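Peptidoglycan-N-acetylmuramic acid deacetylase PdaC (Bacillus subtilis subsp. subtilis str. 168, PDB 6H8N) removes the N-acetyl group from N-acetylmuramic acid residues of peptidoglycan, conferring resistance to lysozyme, and also deacetylates short chitin oligomers. Local coordinates at residues N26-L29 against D30-K34; P73-T76 against R77-V80. The protein carries 1 engineered substitution. All coordinates share one frame; numbering follows the deposited sequence.

Contact 1: N26-L29 against D30-K34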
loop_
_atom_site.group_PDB
_atom_site.type_symbol
_atom_site.label_atom_id
_atom_site.label_comp_id
_atom_site.label_asym_id
_atom_site.label_seq_id
_atom_site.Cartn_x
_atom_site.Cartn_y
_atom_site.Cartn_z
ATOM N N ASN A 26 0.716 -13.639 -4.036
ATOM C CA ASN A 26 0.480 -14.712 -3.064
ATOM C C ASN A 26 1.717 -15.002 -2.222
ATOM O O ASN A 26 1.610 -15.349 -1.043
ATOM C CB ASN A 26 0.020 -15.999 -3.740
ATOM C CG ASN A 26 -1.417 -15.952 -4.176
ATOM O OD1 ASN A 26 -2.264 -15.316 -3.538
ATOM N ND2 ASN A 26 -1.721 -16.686 -5.228
ATOM N N GLN A 27 2.899 -14.905 -2.827
ATOM C CA GLN A 27 4.129 -15.101 -2.072
ATOM C C GLN A 27 4.275 -14.033 -0.992
ATOM O O GLN A 27 4.633 -14.336 0.151
ATOM C CB GLN A 27 5.306 -15.072 -3.049
ATOM C CG GLN A 27 6.626 -15.410 -2.431
ATOM C CD GLN A 27 7.787 -15.202 -3.383
ATOM O OE1 GLN A 27 7.721 -15.542 -4.564
ATOM N NE2 GLN A 27 8.855 -14.654 -2.863
ATOM N N ILE A 28 3.954 -12.775 -1.327
ATOM C CA ILE A 28 4.028 -11.692 -0.356
ATOM C C ILE A 28 3.001 -11.899 0.748
ATOM O O ILE A 28 3.300 -11.724 1.934
ATOM C CB ILE A 28 3.850 -10.348 -1.079
ATOM C CG1 ILE A 28 5.062 -10.081 -1.989
ATOM C CG2 ILE A 28 3.641 -9.199 -0.088
ATOM C CD1 ILE A 28 4.833 -9.023 -3.037
ATOM N N LEU A 29 1.779 -12.289 0.380
ATOM C CA LEU A 29 0.757 -12.583 1.381
ATOM C C LEU A 29 1.209 -13.709 2.300
ATOM O O LEU A 29 0.978 -13.654 3.507
ATOM C CB LEU A 29 -0.568 -12.939 0.712
ATOM C CG LEU A 29 -1.262 -11.765 0.019
ATOM C CD1 LEU A 29 -2.387 -12.262 -0.865
ATOM C CD2 LEU A 29 -1.799 -10.766 1.037
ATOM N N ASP A 30 1.879 -14.726 1.744
ATOM C CA ASP A 30 2.422 -15.814 2.561
ATOM C C ASP A 30 3.443 -15.285 3.558
ATOM O O ASP A 30 3.440 -15.686 4.727
ATOM C CB ASP A 30 3.102 -16.871 1.690
ATOM C CG ASP A 30 2.139 -17.735 0.899
ATOM O OD1 ASP A 30 0.918 -17.705 1.123
ATOM O OD2 ASP A 30 2.652 -18.491 0.037
ATOM N N SER A 31 4.345 -14.416 3.102
ATOM C CA SER A 31 5.374 -13.859 3.976
ATOM C C SER A 31 4.741 -13.049 5.098
ATOM O O SER A 31 5.142 -13.149 6.259
ATOM C CB SER A 31 6.321 -12.958 3.178
ATOM O OG SER A 31 6.998 -13.626 2.137
ATOM N N LEU A 32 3.772 -12.194 4.761
ATOM C CA LEU A 32 3.102 -11.402 5.782
ATOM C C LEU A 32 2.435 -12.299 6.812
ATOM O O LEU A 32 2.543 -12.059 8.019
ATOM C CB LEU A 32 2.069 -10.474 5.135
ATOM C CG LEU A 32 2.647 -9.344 4.291
ATOM C CD1 LEU A 32 1.562 -8.727 3.405
ATOM C CD2 LEU A 32 3.287 -8.277 5.182
ATOM N N LYS A 33 1.749 -13.346 6.353
ATOM C CA LYS A 33 1.074 -14.243 7.274
ATOM C C LYS A 33 2.077 -14.960 8.172
ATOM O O LYS A 33 1.863 -15.062 9.388
ATOM C CB LYS A 33 0.214 -15.225 6.476
ATOM C CG LYS A 33 -0.527 -16.232 7.328
ATOM C CD LYS A 33 -1.675 -16.889 6.550
ATOM C CE LYS A 33 -1.248 -17.501 5.232
ATOM N NZ LYS A 33 -2.420 -18.121 4.497
ATOM N N LYS A 34 3.190 -15.425 7.597
ATOM C CA LYS A 34 4.204 -16.157 8.361
ATOM C C LYS A 34 4.780 -15.292 9.467
ATOM O O LYS A 34 4.979 -15.758 10.596
ATOM C CB LYS A 34 5.315 -16.607 7.416
ATOM C CG LYS A 34 6.522 -17.279 8.108
ATOM C CD LYS A 34 7.583 -17.654 7.078
ATOM C CE LYS A 34 8.897 -18.074 7.714
ATOM N NZ LYS A 34 9.932 -18.435 6.681
HETATM O O HOH W 1 7.281 -12.675 -0.593
#
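Asn26, Gln27, Ile28 and Leu29 each give their carbonyl to the amide four residues on, in unbroken alpha-helical hydrogen bonding; the straightest bond runs from Leu32 N to Ile28 O, 2.9 Å long with an angle of 169° at the hydrogen. One turn apart on the buried face, Ile28 and Leu32 lie side by side and point the same way, with CG2 of Ile28 4.1 Å from CD1 of Leu32. That methyl reaches forward because CG2 stands opposite the backbone N, leaving CG1 beside it. Both residues, with Leu29, rest on Phe41 of strand 40-43.

A second flank is polar. Water 1 donates to Ser31 OG at 2.9 Å and accepts a long, weak bond from Gln27 NE2, bridging the two side chains; from helix 163-178, Asp167 bonds Gln27 NE2 and Asp170 bonds Ser31 OG. On the outer side chi1 of -73° sets the carboxylate of Asp30 back toward the preceding turn, beside Asn26 O; NH2 of Arg57 forms a salt bridge with Asp30 OD1 and NH1 bonds Asn26 O, while Lys33 pairs with Glu61. This is the amphipathic helix of the beta-alpha-beta crossover between strands 11-17 and 40-43 in the NodB-type deacetylase domain.

Contact 2: P73-T76 against R77-V80; sequences PLLT and RLSV. With PO4 (phosphate ion), chain E.
Leu74 and Leu75 give their carbonyls to the amides of Arg77 and Leu78, closing a short 3-10 turn: Arg77 N reaches Leu74 O at 3.0 Å, and Leu78 N reaches Leu75 O at 3.2 Å. In the second the donor sits well above the carbonyl plane, 65° out of it, and water 2 also donates to Leu75 O at 2.8 Å. The same water donates to Leu78 O, tying the turn to the extended chain beyond it.

Leu78 reaches back along the turn, CG on the side of its own backbone N (chi1 -54°), and sets CD1 against Pro73 CG at 3.7 Å, the two side chains meeting at about a right angle; Leu75 CD2 approaches the same methyl from 4.2 Å. Leu75 itself is buried against Ile87 of helix 80-98 and Leu116 of helix 114-120. Pro73 directly follows His72, which with Asp18 and His68 binds the zinc ion of the deacetylase domain, so the turn carries the chain from the metal site into the next helix.

On the outer side, CG of Arg77 lies across the Leu74 branch, 3.7 Å from CD2. Ser79 is the N-cap of helix 80-98: chi1 of 72° turns OG in over the first turn, where it accepts from Glu82 N. OG also lies 2.5 Å from O1 of a phosphate, probably from the crystallisation liquor, a bond so short that its length is doubtful.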
loop_
_atom_site.group_PDB
_atom_site.type_symbol
_atom_site.label_atom_id
_atom_site.label_comp_id
_atom_site.label_asym_id
_atom_site.label_seq_id
_atom_site.Cartn_x
_atom_site.Cartn_y
_atom_site.Cartn_z
ATOM N N PRO A 73 -2.994 4.745 -16.250
ATOM C CA PRO A 73 -2.577 5.968 -16.935
ATOM C C PRO A 73 -2.074 6.984 -15.927
ATOM O O PRO A 73 -2.418 6.956 -14.744
ATOM C CB PRO A 73 -3.875 6.463 -17.578
ATOM C CG PRO A 73 -4.925 6.062 -16.587
ATOM C CD PRO A 73 -4.459 4.722 -16.044
ATOM N N LEU A 74 -1.274 7.932 -16.408
ATOM C CA LEU A 74 -1.025 9.142 -15.648
ATOM C C LEU A 74 -2.309 9.963 -15.646
ATOM O O LEU A 74 -2.757 10.431 -16.704
ATOM C CB LEU A 74 0.137 9.918 -16.271
ATOM C CG LEU A 74 0.482 11.255 -15.623
ATOM C CD1 LEU A 74 0.779 11.115 -14.119
ATOM C CD2 LEU A 74 1.696 11.864 -16.344
ATOM N N LEU A 75 -2.919 10.127 -14.470
ATOM C CA LEU A 75 -4.277 10.665 -14.415
ATOM C C LEU A 75 -4.326 12.126 -14.841
ATOM O O LEU A 75 -5.372 12.600 -15.304
ATOM C CB LEU A 75 -4.861 10.507 -13.013
ATOM C CG LEU A 75 -5.120 9.063 -12.568
ATOM C CD1 LEU A 75 -5.500 9.047 -11.096
ATOM C CD2 LEU A 75 -6.174 8.400 -13.414
ATOM N N THR A 76 -3.220 12.848 -14.684
ATOM C CA THR A 76 -3.143 14.243 -15.099
ATOM C C THR A 76 -3.046 14.395 -16.614
ATOM O O THR A 76 -3.165 15.526 -17.100
ATOM C CB THR A 76 -1.944 14.903 -14.418
ATOM O OG1 THR A 76 -0.767 14.151 -14.707
ATOM C CG2 THR A 76 -2.148 14.962 -12.909
ATOM N N ARG A 77 -2.821 13.314 -17.367
ATOM C CA ARG A 77 -2.894 13.356 -18.827
ATOM C C ARG A 77 -4.322 13.229 -19.337
ATOM O O ARG A 77 -4.551 13.415 -20.537
ATOM C CB ARG A 77 -2.084 12.214 -19.470
ATOM C CG ARG A 77 -0.573 12.198 -19.210
ATOM C CD ARG A 77 0.266 12.537 -20.436
ATOM N NE ARG A 77 -0.100 11.815 -21.659
ATOM C CZ ARG A 77 0.594 10.821 -22.215
ATOM N NH1 ARG A 77 1.723 10.378 -21.684
ATOM N NH2 ARG A 77 0.153 10.260 -23.335
ATOM N N LEU A 78 -5.269 12.887 -18.467
ATOM C CA LEU A 78 -6.659 12.669 -18.834
ATOM C C LEU A 78 -7.506 13.885 -18.472
ATOM O O LEU A 78 -7.111 14.736 -17.681
ATOM C CB LEU A 78 -7.197 11.442 -18.089
ATOM C CG LEU A 78 -6.411 10.140 -18.240
ATOM C CD1 LEU A 78 -7.071 9.018 -17.433
ATOM C CD2 LEU A 78 -6.275 9.727 -19.686
ATOM N N SER A 79 -8.708 13.939 -19.046
ATOM C CA SER A 79 -9.715 14.850 -18.531
ATOM C C SER A 79 -10.146 14.394 -17.145
ATOM O O SER A 79 -9.950 13.236 -16.756
ATOM C CB SER A 79 -10.946 14.852 -19.432
ATOM O OG SER A 79 -11.667 13.641 -19.278
ATOM N N VAL A 80 -10.727 15.322 -16.390
ATOM C CA VAL A 80 -11.206 14.986 -15.057
ATOM C C VAL A 80 -12.222 13.861 -15.144
ATOM O O VAL A 80 -12.190 12.916 -14.346
ATOM C CB VAL A 80 -11.768 16.237 -14.358
ATOM C CG1 VAL A 80 -12.402 15.878 -13.026
ATOM C CG2 VAL A 80 -10.654 17.256 -14.162
HETATM P P PO4 E . -14.332 13.033 -21.746
HETATM O O1 PO4 E . -13.347 13.943 -21.049
HETATM O O2 PO4 E . -13.712 12.477 -23.006
HETATM O O3 PO4 E . -14.719 11.890 -20.830
HETATM O O4 PO4 E . -15.572 13.841 -22.074
HETATM O O HOH W 2 -7.247 14.674 -14.946
#

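How the contacts relate
Contact 1 comes first along the chain and is complete before contact 2 begins; strands 40-43 and 64-67 and helices 45-50 and 52-60 intervene. Both belong to the single NodB-type deacetylase domain but lie on opposite sides of the chain's centre, their own centres 33 Å apart and their nearest atoms about 21 Å apart. Contact 1 is part of a helix covering the parallel sheet, whereas contact 2 is a surface turn between strand 64-67 and helix 80-98. Each borders the active site without touching the other: contact 2 follows directly on the zinc ligand His72, and in contact 1 the side chain of Ile28 is about 8 Å from that of His159, by similarity the proton donor.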